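Local coordinates for YHR177W (Saccharomyces cerevisiae, PDB 4M8B), which probably binds DNA through its WOPR domain, the fungal transcription-factor module to which this fragment belongs, at residues C[11-22]-C[151-160]. Residues are numbered along the deposited sequence; the frame is centred on the assembly and turned at random.
Sequences GYIDDEQDLALV and IHQGSLRRPS
In this WOPR domain, the loop leaving helix 148-153 passes alongside residues 11-14 and ends against the start of helix 16-28, and a salt-bridge network of Asp15, Asp18 and Arg158 joins them. Asp18 is its hub. The syn lone pair of its OD2 takes Arg158 NE at 2.8 Å, while the backbone N of Asp14 reaches the same OD2 from the anti side. The other oxygen, OD1, accepts both Ser160 N at 2.9 Å and Ser160 OG at 2.6 Å. The Asp18 carboxylate and the Arg158 guanidinium stand at 90° to each other. Arg158 bends at chi3 (46°), which swings its NH2 round to Asp15 OD1 at 2.8 Å; CB of Asp14 lies over one face of the guanidinium. Asp15 is also the N-cap of the helix, through a weak bond from Asp18 N. Behind the charges, Pro159 packs its CG against Ile13 CD1 and Val22 CG2, with Phe165 also touching the proline. At the other end, Tyr12 N bonds Arg157 O at 2.9 Å, and the Tyr12 ring meets Ile151 CD1 and stacks edge-to-face with Tyr146. Four donors, not counting a weak fifth from Arg158 NH2, thus grip the buried Asp18 carboxylate, which would fix its rotation and probably favour its ionised form.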
ATOM      1  N   GLY C  11       5.890  -6.516  -5.326  1.00 21.12           N
ATOM      2  CA  GLY C  11       5.701  -5.777  -6.559  1.00 23.88           C
ATOM      3  C   GLY C  11       5.346  -4.317  -6.359  1.00 35.70           C
ATOM      4  O   GLY C  11       5.651  -3.727  -5.320  1.00 25.04           O
ATOM      5  N   TYR C  12       4.700  -3.738  -7.368  1.00 26.33           N
ATOM      6  CA  TYR C  12       4.289  -2.341  -7.333  1.00 24.50           C
ATOM      7  C   TYR C  12       2.872  -2.174  -7.875  1.00 31.33           C
ATOM      8  O   TYR C  12       2.551  -2.674  -8.953  1.00 24.65           O
ATOM      9  CB  TYR C  12       5.254  -1.480  -8.146  1.00 27.11           C
ATOM     10  CG  TYR C  12       4.803  -0.048  -8.289  1.00 35.61           C
ATOM     11  CD1 TYR C  12       4.957   0.851  -7.244  1.00 39.90           C
ATOM     12  CD2 TYR C  12       4.224   0.406  -9.466  1.00 33.29           C
ATOM     13  CE1 TYR C  12       4.545   2.166  -7.366  1.00 52.01           C
ATOM     14  CE2 TYR C  12       3.807   1.719  -9.598  1.00 37.01           C
ATOM     15  CZ  TYR C  12       3.971   2.596  -8.544  1.00 49.28           C
ATOM     16  OH  TYR C  12       3.561   3.905  -8.660  1.00 47.40           O
ATOM     17  N   ILE C  13       2.028  -1.471  -7.126  1.00 26.22           N
ATOM     18  CA  ILE C  13       0.648  -1.248  -7.540  1.00 24.57           C
ATOM     19  C   ILE C  13       0.516   0.083  -8.275  1.00 37.94           C
ATOM     20  O   ILE C  13       0.874   1.131  -7.736  1.00 36.65           O
ATOM     21  CB  ILE C  13      -0.309  -1.254  -6.332  1.00 27.50           C
ATOM     22  CG1 ILE C  13      -0.111  -2.524  -5.499  1.00 26.79           C
ATOM     23  CG2 ILE C  13      -1.751  -1.104  -6.790  1.00 28.39           C
ATOM     24  CD1 ILE C  13      -0.081  -3.801  -6.311  1.00 24.24           C
ATOM     25  N   ASP C  14       0.005   0.042  -9.504  1.00 32.66           N
ATOM     26  CA  ASP C  14      -0.167   1.260 -10.291  1.00 38.03           C
ATOM     27  C   ASP C  14      -1.638   1.606 -10.519  1.00 44.98           C
ATOM     28  O   ASP C  14      -2.046   2.755 -10.341  1.00 43.27           O
ATOM     29  CB  ASP C  14       0.563   1.150 -11.631  1.00 38.39           C
ATOM     30  CG  ASP C  14       0.572   2.460 -12.392  1.00 52.59           C
ATOM     31  OD1 ASP C  14       1.455   3.300 -12.117  1.00 70.39           O
ATOM     32  OD2 ASP C  14      -0.304   2.654 -13.261  1.00 59.47           O
ATOM     33  N   ASP C  15      -2.431   0.610 -10.906  1.00 33.42           N
ATOM     34  CA  ASP C  15      -3.846   0.827 -11.198  1.00 32.59           C
ATOM     35  C   ASP C  15      -4.743  -0.264 -10.612  1.00 34.97           C
ATOM     36  O   ASP C  15      -4.278  -1.134  -9.876  1.00 41.96           O
ATOM     37  CB  ASP C  15      -4.073   0.942 -12.708  1.00 35.14           C
ATOM     38  CG  ASP C  15      -3.834  -0.368 -13.438  1.00 49.86           C
ATOM     39  OD1 ASP C  15      -2.995  -1.167 -12.974  1.00 51.32           O
ATOM     40  OD2 ASP C  15      -4.485  -0.600 -14.477  1.00 52.98           O
ATOM     41  N   GLU C  16      -6.029  -0.212 -10.949  1.00 35.91           N
ATOM     42  CA  GLU C  16      -7.009  -1.134 -10.381  1.00 33.28           C
ATOM     43  C   GLU C  16      -6.804  -2.578 -10.836  1.00 41.10           C
ATOM     44  O   GLU C  16      -7.220  -3.514 -10.154  1.00 42.47           O
ATOM     45  CB  GLU C  16      -8.437  -0.669 -10.694  1.00 25.97           C
ATOM     46  CG  GLU C  16      -8.767   0.722 -10.168  1.00 62.24           C
ATOM     47  CD  GLU C  16     -10.223   1.106 -10.379  1.00 75.28           C
ATOM     48  OE1 GLU C  16     -11.080   0.200 -10.462  1.00 74.23           O
ATOM     49  OE2 GLU C  16     -10.508   2.320 -10.459  1.00 65.11           O
ATOM     50  N   GLN C  17      -6.165  -2.759 -11.987  1.00 34.82           N
ATOM     51  CA  GLN C  17      -5.894  -4.102 -12.480  1.00 36.38           C
ATOM     52  C   GLN C  17      -4.858  -4.787 -11.595  1.00 36.12           C
ATOM     53  O   GLN C  17      -4.957  -5.982 -11.316  1.00 34.49           O
ATOM     54  CB  GLN C  17      -5.433  -4.072 -13.939  1.00 37.69           C
ATOM     55  CG  GLN C  17      -5.255  -5.453 -14.555  1.00 55.53           C
ATOM     56  CD  GLN C  17      -6.499  -6.321 -14.430  1.00 67.36           C
ATOM     57  OE1 GLN C  17      -7.608  -5.816 -14.246  1.00 60.25           O
ATOM     58  NE2 GLN C  17      -6.316  -7.636 -14.528  1.00 50.72           N
ATOM     59  N   ASP C  18      -3.870  -4.019 -11.150  1.00 32.99           N
ATOM     60  CA  ASP C  18      -2.879  -4.520 -10.207  1.00 26.84           C
ATOM     61  C   ASP C  18      -3.531  -4.887  -8.871  1.00 34.44           C
ATOM     62  O   ASP C  18      -3.256  -5.947  -8.311  1.00 28.87           O
ATOM     63  CB  ASP C  18      -1.762  -3.493 -10.001  1.00 24.75           C
ATOM     64  CG  ASP C  18      -0.836  -3.385 -11.204  1.00 39.38           C
ATOM     65  OD1 ASP C  18      -0.628  -4.409 -11.887  1.00 38.15           O
ATOM     66  OD2 ASP C  18      -0.311  -2.281 -11.464  1.00 30.59           O
ATOM     67  N   LEU C  19      -4.403  -4.012  -8.376  1.00 25.91           N
ATOM     68  CA  LEU C  19      -5.134  -4.262  -7.135  1.00 22.40           C
ATOM     69  C   LEU C  19      -5.981  -5.522  -7.216  1.00 29.40           C
ATOM     70  O   LEU C  19      -6.003  -6.328  -6.286  1.00 36.99           O
ATOM     71  CB  LEU C  19      -6.052  -3.085  -6.806  1.00 30.08           C
ATOM     72  CG  LEU C  19      -5.465  -1.860  -6.116  1.00 36.24           C
ATOM     73  CD1 LEU C  19      -6.512  -0.759  -6.036  1.00 28.48           C
ATOM     74  CD2 LEU C  19      -4.981  -2.235  -4.729  1.00 46.50           C
ATOM     75  N   ALA C  20      -6.683  -5.678  -8.334  1.00 24.14           N
ATOM     76  CA  ALA C  20      -7.644  -6.762  -8.495  1.00 25.90           C
ATOM     77  C   ALA C  20      -6.967  -8.122  -8.416  1.00 31.83           C
ATOM     78  O   ALA C  20      -7.495  -9.056  -7.814  1.00 29.77           O
ATOM     79  CB  ALA C  20      -8.388  -6.614  -9.804  1.00 23.81           C
ATOM     80  N   LEU C  21      -5.788  -8.221  -9.019  1.00 23.11           N
ATOM     81  CA  LEU C  21      -5.028  -9.463  -9.013  1.00 28.05           C
ATOM     82  C   LEU C  21      -4.586  -9.845  -7.599  1.00 34.18           C
ATOM     83  O   LEU C  21      -4.710 -11.002  -7.196  1.00 30.42           O
ATOM     84  CB  LEU C  21      -3.826  -9.354  -9.956  1.00 32.08           C
ATOM     85  CG  LEU C  21      -4.189  -9.265 -11.443  1.00 28.69           C
ATOM     86  CD1 LEU C  21      -3.001  -8.817 -12.285  1.00 17.04           C
ATOM     87  CD2 LEU C  21      -4.712 -10.602 -11.935  1.00 21.91           C
ATOM     88  N   VAL C  22      -4.086  -8.869  -6.847  1.00 32.34           N
ATOM     89  CA  VAL C  22      -3.648  -9.106  -5.473  1.00 26.59           C
ATOM     90  C   VAL C  22      -4.807  -9.568  -4.592  1.00 25.92           C
ATOM     91  O   VAL C  22      -4.711 -10.582  -3.904  1.00 31.53           O
ATOM     92  CB  VAL C  22      -3.010  -7.847  -4.857  1.00 28.61           C
ATOM     93  CG1 VAL C  22      -2.604  -8.109  -3.411  1.00 17.52           C
ATOM     94  CG2 VAL C  22      -1.811  -7.404  -5.680  1.00 19.01           C
ATOM     95  N   ILE C 151      10.821   3.979  -9.243  1.00 56.16           N
ATOM     96  CA  ILE C 151       9.920   4.468 -10.284  1.00 76.74           C
ATOM     97  C   ILE C 151      10.711   4.835 -11.542  1.00 80.39           C
ATOM     98  O   ILE C 151      10.242   4.642 -12.664  1.00 65.07           O
ATOM     99  CB  ILE C 151       9.106   5.687  -9.802  1.00 62.83           C
ATOM    100  CG1 ILE C 151       8.335   5.345  -8.526  1.00 52.36           C
ATOM    101  CG2 ILE C 151       8.159   6.166 -10.893  1.00 52.84           C
ATOM    102  CD1 ILE C 151       7.303   4.246  -8.704  1.00 46.30           C
ATOM    103  N   HIS C 152      11.916   5.359 -11.338  1.00 74.84           N
ATOM    104  CA  HIS C 152      12.823   5.678 -12.434  1.00 75.39           C
ATOM    105  C   HIS C 152      13.341   4.395 -13.069  1.00 71.01           C
ATOM    106  O   HIS C 152      13.113   4.131 -14.250  1.00 76.47           O
ATOM    107  CB  HIS C 152      14.015   6.488 -11.917  1.00 77.55           C
ATOM    108  CG  HIS C 152      13.633   7.685 -11.105  1.00 77.98           C
ATOM    109  ND1 HIS C 152      14.407   8.155 -10.067  1.00 63.81           N
ATOM    110  CD2 HIS C 152      12.565   8.516 -11.184  1.00 87.81           C
ATOM    111  CE1 HIS C 152      13.831   9.220  -9.535  1.00 80.37           C
ATOM    112  NE2 HIS C 152      12.713   9.459 -10.197  1.00 98.08           N
ATOM    113  N   GLN C 153      14.045   3.607 -12.264  1.00 60.29           N
ATOM    114  CA  GLN C 153      14.671   2.376 -12.726  1.00 57.81           C
ATOM    115  C   GLN C 153      13.638   1.344 -13.161  1.00 65.24           C
ATOM    116  O   GLN C 153      13.903   0.527 -14.043  1.00 75.68           O
ATOM    117  CB  GLN C 153      15.564   1.794 -11.624  1.00 66.45           C
ATOM    118  CG  GLN C 153      16.623   2.759 -11.108  1.00 62.89           C
ATOM    119  CD  GLN C 153      17.464   2.170  -9.987  1.00 89.76           C
ATOM    120  OE1 GLN C 153      17.228   1.047  -9.540  1.00 92.38           O
ATOM    121  NE2 GLN C 153      18.451   2.931  -9.527  1.00 76.47           N
ATOM    122  N   GLY C 154      12.462   1.386 -12.542  1.00 60.95           N
ATOM    123  CA  GLY C 154      11.418   0.418 -12.825  1.00 54.75           C
ATOM    124  C   GLY C 154      11.837  -0.974 -12.401  1.00 54.73           C
ATOM    125  O   GLY C 154      11.627  -1.946 -13.124  1.00 58.13           O
ATOM    126  N   SER C 155      12.428  -1.067 -11.214  1.00 62.24           N
ATOM    127  CA  SER C 155      12.976  -2.324 -10.714  1.00 57.51           C
ATOM    128  C   SER C 155      11.938  -3.207 -10.019  1.00 67.58           C
ATOM    129  O   SER C 155      12.198  -4.378  -9.740  1.00 69.50           O
ATOM    130  CB  SER C 155      14.148  -2.047  -9.771  1.00 63.18           C
ATOM    131  OG  SER C 155      13.809  -1.054  -8.820  1.00 79.07           O
ATOM    132  N   LEU C 156      10.767  -2.645  -9.740  1.00 58.87           N
ATOM    133  CA  LEU C 156       9.682  -3.410  -9.130  1.00 53.63           C
ATOM    134  C   LEU C 156       8.671  -3.845 -10.192  1.00 41.76           C
ATOM    135  O   LEU C 156       8.376  -3.097 -11.125  1.00 38.90           O
ATOM    136  CB  LEU C 156       8.993  -2.594  -8.032  1.00 36.41           C
ATOM    137  CG  LEU C 156       9.864  -2.231  -6.826  1.00 28.29           C
ATOM    138  CD1 LEU C 156       9.148  -1.260  -5.898  1.00 24.32           C
ATOM    139  CD2 LEU C 156      10.269  -3.485  -6.073  1.00 34.21           C
ATOM    140  N   ARG C 157       8.148  -5.058 -10.048  1.00 33.44           N
ATOM    141  CA  ARG C 157       7.214  -5.611 -11.024  1.00 26.22           C
ATOM    142  C   ARG C 157       5.755  -5.407 -10.623  1.00 39.98           C
ATOM    143  O   ARG C 157       5.369  -5.661  -9.481  1.00 33.41           O
ATOM    144  CB  ARG C 157       7.478  -7.105 -11.229  1.00 33.66           C
ATOM    145  CG  ARG C 157       8.895  -7.439 -11.660  1.00 62.23           C
ATOM    146  CD  ARG C 157       9.026  -8.912 -12.002  1.00 55.08           C
ATOM    147  NE  ARG C 157       8.177  -9.286 -13.130  1.00 61.19           N
ATOM    148  CZ  ARG C 157       7.973 -10.536 -13.530  1.00 67.83           C
ATOM    149  NH1 ARG C 157       8.555 -11.541 -12.891  1.00 52.91           N
ATOM    150  NH2 ARG C 157       7.184 -10.779 -14.568  1.00 65.70           N
ATOM    151  N   ARG C 158       4.948  -4.951 -11.574  1.00 27.00           N
ATOM    152  CA  ARG C 158       3.512  -4.863 -11.368  1.00 26.28           C
ATOM    153  C   ARG C 158       2.914  -6.260 -11.454  1.00 28.21           C
ATOM    154  O   ARG C 158       3.360  -7.077 -12.260  1.00 32.08           O
ATOM    155  CB  ARG C 158       2.881  -3.959 -12.424  1.00 25.49           C
ATOM    156  CG  ARG C 158       3.458  -2.556 -12.468  1.00 33.55           C
ATOM    157  CD  ARG C 158       2.835  -1.753 -13.593  1.00 32.55           C
ATOM    158  NE  ARG C 158       1.382  -1.899 -13.615  1.00 38.51           N
ATOM    159  CZ  ARG C 158       0.599  -1.447 -14.588  1.00 39.37           C
ATOM    160  NH1 ARG C 158       1.125  -0.816 -15.627  1.00 35.00           N
ATOM    161  NH2 ARG C 158      -0.713  -1.632 -14.521  1.00 30.63           N
ATOM    162  N   PRO C 159       1.915  -6.548 -10.607  1.00 28.41           N
ATOM    163  CA  PRO C 159       1.223  -7.839 -10.662  1.00 42.09           C
ATOM    164  C   PRO C 159       0.671  -8.128 -12.059  1.00 35.60           C
ATOM    165  O   PRO C 159       0.755  -9.264 -12.521  1.00 35.94           O
ATOM    166  CB  PRO C 159       0.078  -7.664  -9.659  1.00 32.76           C
ATOM    167  CG  PRO C 159       0.594  -6.655  -8.681  1.00 29.84           C
ATOM    168  CD  PRO C 159       1.444  -5.710  -9.488  1.00 28.61           C
ATOM    169  N   SER C 160       0.131  -7.109 -12.720  1.00 25.58           N
ATOM    170  CA  SER C 160      -0.477  -7.276 -14.040  1.00 30.31           C
ATOM    171  C   SER C 160       0.540  -7.563 -15.145  1.00 31.43           C
ATOM    172  O   SER C 160       0.164  -7.922 -16.259  1.00 35.91           O
ATOM    173  CB  SER C 160      -1.325  -6.053 -14.405  1.00 30.69           C
ATOM    174  OG  SER C 160      -0.543  -4.874 -14.434  1.00 39.77           O
TER